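Local coordinates for invasion-associated protein (Mycobacterium tuberculosis, PDB 4LJ1) that probably binds peptidoglycan through a non-catalytic NlpC/p60 domain and may contribute to stabilising the cell wall, at residues Met107-Val110 with Val114-Ser117; Leu16-Val21 with Ile52-Ala57. All blocks are in the same frame, centred on the assembly; numbering follows the deposited sequence. Where two conformers were deposited one is given.

How the interactions relate
The two contacts lie side by side, their centres about 10 Å apart, and differ sharply in size and chemistry. Interaction 1 is a strand pairing within the antiparallel sheet, partly buried and burying 435 Å², held mainly by backbone hydrogen bonds, with apolar side chains on one face and, on the other, a polar cluster around Glu-109 beside Met-107. Interaction 2 is a small surface contact of 91 Å², in which a tyrosine of helix 48-57 meets the loop after helix 5-16 through van der Waals contact and a water. They join at Val-114, whose N and O probably bond to Val-21 O and Gly-20 N, each at 2.9 Å, and Leu-16 packs on Val-116, which brings the loop against strand 114-118.

Interaction 1: Met107-Val110 with Val114-Ser117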
ATOM      1  N   MET A 107       5.397   0.856   8.545  1.00  7.98           N
ATOM      2  CA  MET A 107       4.688   0.635   7.304  1.00  7.51           C
ATOM      3  C   MET A 107       5.143  -0.647   6.645  1.00  7.38           C
ATOM      4  O   MET A 107       6.261  -1.087   6.832  1.00  8.12           O
ATOM      5  CB  MET A 107       4.885   1.808   6.348  1.00  7.57           C
ATOM      6  CG  MET A 107       6.297   2.076   5.872  1.00  8.42           C
ATOM      7  SD  MET A 107       6.376   3.595   4.887  1.00  9.10           S
ATOM      8  CE  MET A 107       8.123   3.556   4.433  1.00  9.49           C
ATOM      9  N   LEU A 108       4.272  -1.224   5.824  1.00  7.16           N
ATOM     10  CA  LEU A 108       4.592  -2.355   4.965  1.00  7.13           C
ATOM     11  C   LEU A 108       4.823  -1.787   3.558  1.00  6.49           C
ATOM     12  O   LEU A 108       3.937  -1.154   2.994  1.00  7.38           O
ATOM     13  CB  LEU A 108       3.432  -3.358   4.955  1.00  7.39           C
ATOM     14  CG  LEU A 108       3.695  -4.639   4.177  1.00  8.02           C
ATOM     15  CD1 LEU A 108       4.731  -5.508   4.858  1.00  9.74           C
ATOM     16  CD2 LEU A 108       2.393  -5.408   3.947  1.00 10.15           C
ATOM     17  N   GLU A 109       6.023  -2.017   3.036  1.00  7.60           N
ATOM     18  CA  GLU A 109       6.438  -1.495   1.760  1.00  8.36           C
ATOM     19  C   GLU A 109       7.087  -2.574   0.916  1.00  7.85           C
ATOM     20  O   GLU A 109       7.357  -3.675   1.387  1.00  8.11           O
ATOM     21  CB  GLU A 109       7.431  -0.340   1.951  1.00 10.49           C
ATOM     22  CG  GLU A 109       8.731  -0.788   2.578  1.00 11.30           C
ATOM     23  CD  GLU A 109       9.802   0.257   2.501  1.00 14.77           C
ATOM     24  OE1 GLU A 109       9.630   1.253   1.766  1.00 18.41           O
ATOM     25  OE2 GLU A 109      10.853   0.030   3.091  1.00 18.47           O
ATOM     26  N   VAL A 110       7.371  -2.247  -0.333  1.00  8.59           N
ATOM     27  CA  VAL A 110       8.211  -3.098  -1.164  1.00  7.90           C
ATOM     28  C   VAL A 110       9.523  -2.376  -1.385  1.00  9.37           C
ATOM     29  O   VAL A 110       9.565  -1.339  -2.033  1.00 11.14           O
ATOM     30  CB  VAL A 110       7.554  -3.476  -2.506  1.00  8.76           C
ATOM     31  CG1 VAL A 110       8.422  -4.506  -3.214  1.00 11.07           C
ATOM     32  CG2 VAL A 110       6.156  -4.019  -2.290  1.00 10.17           C
ATOM     33  N   VAL A 114       9.236  -7.374  -0.004  1.00  7.50           N
ATOM     34  CA  VAL A 114       8.169  -6.897   0.845  1.00  7.79           C
ATOM     35  C   VAL A 114       8.660  -6.925   2.297  1.00  8.03           C
ATOM     36  O   VAL A 114       9.207  -7.938   2.771  1.00  8.69           O
ATOM     37  CB  VAL A 114       6.929  -7.826   0.730  1.00  7.55           C
ATOM     38  CG1 VAL A 114       5.850  -7.392   1.715  1.00  8.35           C
ATOM     39  CG2 VAL A 114       6.369  -7.829  -0.705  1.00  8.74           C
ATOM     40  N   GLN A 115       8.517  -5.812   3.009  1.00  8.09           N
ATOM     41  CA  GLN A 115       9.128  -5.674   4.328  1.00  7.71           C
ATOM     42  C   GLN A 115       8.460  -4.616   5.165  1.00  8.15           C
ATOM     43  O   GLN A 115       7.896  -3.665   4.635  1.00  8.47           O
ATOM     44  CB  GLN A 115      10.616  -5.354   4.202  1.00  9.19           C
ATOM     45  CG  GLN A 115      10.864  -3.994   3.567  1.00 10.89           C
ATOM     46  CD  GLN A 115      12.258  -3.823   3.012  1.00 12.97           C
ATOM     47  OE1 GLN A 115      13.055  -4.757   2.977  1.00 15.53           O
ATOM     48  NE2 GLN A 115      12.567  -2.609   2.595  1.00 15.53           N
ATOM     49  N   VAL A 116       8.532  -4.777   6.488  1.00  8.72           N
ATOM     50  CA  VAL A 116       8.109  -3.766   7.435  1.00  8.43           C
ATOM     51  C   VAL A 116       9.295  -2.839   7.690  1.00  9.09           C
ATOM     52  O   VAL A 116      10.419  -3.286   7.895  1.00 10.92           O
ATOM     53  CB  VAL A 116       7.636  -4.402   8.753  1.00  9.35           C
ATOM     54  CG1 VAL A 116       7.315  -3.337   9.789  1.00  9.72           C
ATOM     55  CG2 VAL A 116       6.440  -5.332   8.526  1.00 11.64           C
ATOM     56  N   SER A 117       9.035  -1.537   7.684  1.00  8.79           N
ATOM     57  CA  SER A 117      10.066  -0.504   7.885  0.50 10.09           C
ATOM     58  C   SER A 117       9.459   0.665   8.638  1.00  8.25           C
ATOM     59  O   SER A 117       8.283   0.930   8.489  1.00  8.39           O
ATOM     60  CB  SER A 117      10.518   0.083   6.554  0.50 12.22           C
ATOM     61  OG  SER A 117      10.910  -0.875   5.606  0.50 14.42           O
TER
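Leu-108 lays its CD1 methyl against Val-114 CG1 at 3.8 Å and also meets CG2 of Val-116, thereby spanning two side chains of the strand opposite. With CG anti to the backbone N (chi1 -175°), beside the carbonyl carbon, the CD1 branch can lean over the partner strand. Farther along the same face, CG2 methyls of Val-110 and Val-114 approach to 4.1 Å. Leu-51 of helix 48-57 touches Leu-108, Val-110 and Val-114, so this face packs toward the helix.

The reverse face is polar at Glu-109. Its OE2 accepts Gln-115 NE2 at 3.2 Å, from above the carboxylate plane, with the amide turned 44° from the carboxylate. In one of its two conformations Ser-117 sends OG to OE2 from the opposite face of that plane, at 2.7 Å; this second bond is therefore less certain. The other carboxylate oxygen, OE1, forms a salt bridge with Arg-120, which would further fix the group. On this face too, Met-107 CG lies 3.5 Å from Ser-117 O, and its side chain touches Ala-99 of the adjacent strand 97-103 and Ile-88 and Tyr-90 of strand 87-90 beyond it.

Four backbone bonds join Met-107 with Ser-117 and Glu-109 with Gln-115, the straightest being Glu-109 N to Gln-115 O at 3.0 Å. Between them, Val-116 CA approaches Met-107 O at 3.3 Å in a CA-H...O contact. Three residues connect the strands, whose directions make 143°, a twisted antiparallel beta hairpin at the edge of the four-stranded sheet that packs on a helix in the NlpC/p60 domain.

Interaction 2: Leu16-Val21 with Ile52-Ala57; sequences LSQRGV and IQYAYA
The closest packing between Gln-18 and Tyr-54 is made by aliphatic carbon: CG of the glutamine rests 3.8 Å from ring atom CE2, approaching obliquely, with CD2 almost as near. Tyr-54 CG lies anti to its own backbone N (chi1 177°), which carries the ring out from helix 48-57 to meet residues 17 and 18. The two side chains cross at about a right angle, and the amide and ring planes are 60° apart. A bend at chi2 (-59°) folds the Gln-18 amide back, and its NE2 donates to Ser-17 OG at 2.9 Å, with the acceptor close to the amide plane. Gln-18 also touches Phe-46 and Pro-33, which place this part of the contact against neighbouring loops.

The solvent side is looser. Exposed Ser-17 comes only to the edge of the ring, its OG 4.3 Å from Tyr-54 CE2, and no direct hydrogen bond joins the segments. Instead one water bridges them, donating to Ser-17 OG at 2.8 Å and lying 2.7 Å from Tyr-54 OH. Ser-17 OG is further bonded to Arg-14 O, while the Arg-14 side chain makes a cation-pi contact with the tyrosine ring and bonds to Tyr-54 O.

Within the loop, Leu-16 O is gripped by Arg-19 NE at 2.9 Å and by Arg-19 N, from opposite faces of its plane, which steadies the type I turn. A type II turn follows from Gln-18 to Val-21. The contact thus ties the turn leaving helix 5-16 to helix 48-57, whose counterpart in active NlpC/p60 enzymes begins with the catalytic cysteine.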
ATOM      1  N   LEU A  16       1.139  -8.707   5.512  1.00  9.07           N
ATOM      2  CA  LEU A  16       2.228  -9.287   6.290  1.00  9.44           C
ATOM      3  C   LEU A  16       2.592 -10.713   5.857  1.00  9.64           C
ATOM      4  O   LEU A  16       3.741 -11.108   5.952  1.00 11.00           O
ATOM      5  CB  LEU A  16       1.905  -9.263   7.787  1.00 10.96           C
ATOM      6  CG  LEU A  16       1.897  -7.886   8.462  1.00 11.92           C
ATOM      7  CD1 LEU A  16       1.408  -8.033   9.900  1.00 14.10           C
ATOM      8  CD2 LEU A  16       3.280  -7.243   8.422  1.00 12.95           C
ATOM      9  N   SER A  17       1.622 -11.478   5.360  1.00  9.73           N
ATOM     10  CA  SER A  17       1.904 -12.822   4.877  1.00  9.96           C
ATOM     11  C   SER A  17       2.858 -12.857   3.689  1.00  9.11           C
ATOM     12  O   SER A  17       3.386 -13.908   3.358  1.00 10.99           O
ATOM     13  CB  SER A  17       0.605 -13.537   4.492  1.00 10.44           C
ATOM     14  OG  SER A  17       0.047 -13.071   3.266  1.00 10.57           O
ATOM     15  N   GLN A  18       3.059 -11.728   3.025  1.00  8.95           N
ATOM     16  CA  GLN A  18       3.915 -11.630   1.841  1.00  8.75           C
ATOM     17  C   GLN A  18       5.314 -11.096   2.152  1.00  8.57           C
ATOM     18  O   GLN A  18       6.083 -10.875   1.236  1.00  8.74           O
ATOM     19  CB  GLN A  18       3.241 -10.760   0.769  1.00  8.72           C
ATOM     20  CG  GLN A  18       1.850 -11.246   0.404  1.00  8.93           C
ATOM     21  CD  GLN A  18       1.883 -12.678  -0.110  1.00  9.35           C
ATOM     22  OE1 GLN A  18       2.579 -12.983  -1.077  1.00 10.08           O
ATOM     23  NE2 GLN A  18       1.201 -13.583   0.601  1.00 11.42           N
ATOM     24  N   ARG A  19       5.656 -10.921   3.427  1.00  8.75           N
ATOM     25  CA  ARG A  19       6.992 -10.473   3.779  1.00  8.78           C
ATOM     26  C   ARG A  19       8.044 -11.390   3.164  1.00  9.60           C
ATOM     27  O   ARG A  19       7.899 -12.616   3.179  1.00 10.48           O
ATOM     28  CB  ARG A  19       7.180 -10.447   5.296  1.00  9.96           C
ATOM     29  CG  ARG A  19       6.543  -9.222   5.943  1.00  9.83           C
ATOM     30  CD  ARG A  19       6.592  -9.275   7.444  1.00 12.24           C
ATOM     31  NE  ARG A  19       5.623 -10.222   7.983  1.00 12.05           N
ATOM     32  CZ  ARG A  19       5.455 -10.429   9.278  1.00 15.01           C
ATOM     33  NH1 ARG A  19       4.541 -11.288   9.712  1.00 18.40           N
ATOM     34  NH2 ARG A  19       6.187  -9.772  10.170  1.00 19.08           N
ATOM     35  N   GLY A  20       9.073 -10.786   2.591  1.00  8.53           N
ATOM     36  CA  GLY A  20      10.168 -11.495   1.958  1.00  9.13           C
ATOM     37  C   GLY A  20       9.958 -11.792   0.485  1.00  8.05           C
ATOM     38  O   GLY A  20      10.895 -12.220  -0.163  1.00  9.35           O
ATOM     39  N   VAL A  21       8.750 -11.608  -0.047  1.00  7.91           N
ATOM     40  CA  VAL A  21       8.543 -11.789  -1.480  1.00  7.87           C
ATOM     41  C   VAL A  21       9.329 -10.724  -2.230  1.00  7.89           C
ATOM     42  O   VAL A  21       9.290  -9.559  -1.845  1.00  7.82           O
ATOM     43  CB  VAL A  21       7.035 -11.745  -1.822  1.00  7.54           C
ATOM     44  CG1 VAL A  21       6.822 -11.679  -3.323  1.00  8.60           C
ATOM     45  CG2 VAL A  21       6.289 -12.942  -1.223  1.00  8.64           C
ATOM     46  N   ILE A  52      -0.396  -3.638  -2.416  1.00  6.24           N
ATOM     47  CA  ILE A  52      -1.566  -2.960  -1.837  1.00  7.07           C
ATOM     48  C   ILE A  52      -2.859  -3.528  -2.400  1.00  7.25           C
ATOM     49  O   ILE A  52      -3.820  -3.748  -1.662  1.00  7.28           O
ATOM     50  CB  ILE A  52      -1.478  -1.420  -2.063  1.00  9.01           C
ATOM     51  CG1 ILE A  52      -0.347  -0.792  -1.299  1.00 12.30           C
ATOM     52  CG2 ILE A  52      -2.782  -0.734  -1.759  1.00  9.97           C
ATOM     53  CD1 ILE A  52      -0.269  -1.182   0.124  1.00 13.43           C
ATOM     54  N   GLN A  53      -2.892  -3.790  -3.699  1.00  7.33           N
ATOM     55  CA  GLN A  53      -4.089  -4.434  -4.290  1.00  8.08           C
ATOM     56  C   GLN A  53      -4.357  -5.794  -3.659  1.00  7.71           C
ATOM     57  O   GLN A  53      -5.492  -6.107  -3.325  1.00  8.60           O
ATOM     58  CB  GLN A  53      -3.949  -4.612  -5.797  1.00  9.01           C
ATOM     59  CG  GLN A  53      -4.060  -3.350  -6.626  1.00  9.30           C
ATOM     60  CD  GLN A  53      -4.060  -3.652  -8.113  1.00 11.08           C
ATOM     61  OE1 GLN A  53      -3.450  -4.627  -8.555  1.00 12.78           O
ATOM     62  NE2 GLN A  53      -4.775  -2.846  -8.902  1.00 12.68           N
ATOM     63  N   TYR A  54      -3.307  -6.585  -3.495  1.00  7.41           N
ATOM     64  CA  TYR A  54      -3.473  -7.898  -2.882  1.00  7.35           C
ATOM     65  C   TYR A  54      -4.047  -7.768  -1.473  1.00  7.37           C
ATOM     66  O   TYR A  54      -5.001  -8.451  -1.088  1.00  8.76           O
ATOM     67  CB  TYR A  54      -2.124  -8.641  -2.835  1.00  8.42           C
ATOM     68  CG  TYR A  54      -2.231  -9.986  -2.147  1.00  8.02           C
ATOM     69  CD1 TYR A  54      -2.933 -11.028  -2.739  1.00  8.44           C
ATOM     70  CD2 TYR A  54      -1.714 -10.187  -0.855  1.00  9.23           C
ATOM     71  CE1 TYR A  54      -3.085 -12.242  -2.091  1.00  9.94           C
ATOM     72  CE2 TYR A  54      -1.876 -11.399  -0.188  1.00 11.33           C
ATOM     73  CZ  TYR A  54      -2.552 -12.425  -0.824  1.00 10.56           C
ATOM     74  OH  TYR A  54      -2.730 -13.639  -0.186  1.00 14.91           O
ATOM     75  N   ALA A  55      -3.459  -6.886  -0.674  1.00  7.02           N
ATOM     76  CA  ALA A  55      -3.886  -6.738   0.709  1.00  7.94           C
ATOM     77  C   ALA A  55      -5.355  -6.324   0.770  1.00  7.79           C
ATOM     78  O   ALA A  55      -6.162  -6.956   1.482  1.00  8.54           O
ATOM     79  CB  ALA A  55      -2.988  -5.749   1.465  1.00  8.10           C
ATOM     80  N   TYR A  56      -5.714  -5.273   0.045  1.00  7.84           N
ATOM     81  CA  TYR A  56      -7.063  -4.708   0.140  1.00  7.99           C
ATOM     82  C   TYR A  56      -8.137  -5.565  -0.525  1.00  8.40           C
ATOM     83  O   TYR A  56      -9.319  -5.378  -0.225  1.00  9.59           O
ATOM     84  CB  TYR A  56      -7.111  -3.221  -0.298  1.00  9.16           C
ATOM     85  CG  TYR A  56      -7.054  -2.321   0.923  1.00 10.20           C
ATOM     86  CD1 TYR A  56      -8.161  -2.265   1.777  1.00 10.89           C
ATOM     87  CD2 TYR A  56      -5.916  -1.590   1.283  1.00  9.84           C
ATOM     88  CE1 TYR A  56      -8.132  -1.518   2.941  1.00 11.51           C
ATOM     89  CE2 TYR A  56      -5.887  -0.833   2.464  1.00 10.11           C
ATOM     90  CZ  TYR A  56      -7.001  -0.798   3.277  1.00 10.37           C
ATOM     91  OH  TYR A  56      -6.987  -0.066   4.452  1.00 12.29           O
ATOM     92  N   ALA A  57      -7.776  -6.530  -1.381  1.00  8.69           N
ATOM     93  CA  ALA A  57      -8.753  -7.496  -1.867  1.00  8.85           C
ATOM     94  C   ALA A  57      -9.336  -8.277  -0.681  1.00 10.58           C
ATOM     95  O   ALA A  57     -10.450  -8.784  -0.787  1.00 11.89           O
ATOM     96  CB  ALA A  57      -8.121  -8.413  -2.894  1.00  9.85           C
TER
HETATM   97  O   HOH W   1      -2.495 -14.013   2.445  1.00 23.56           O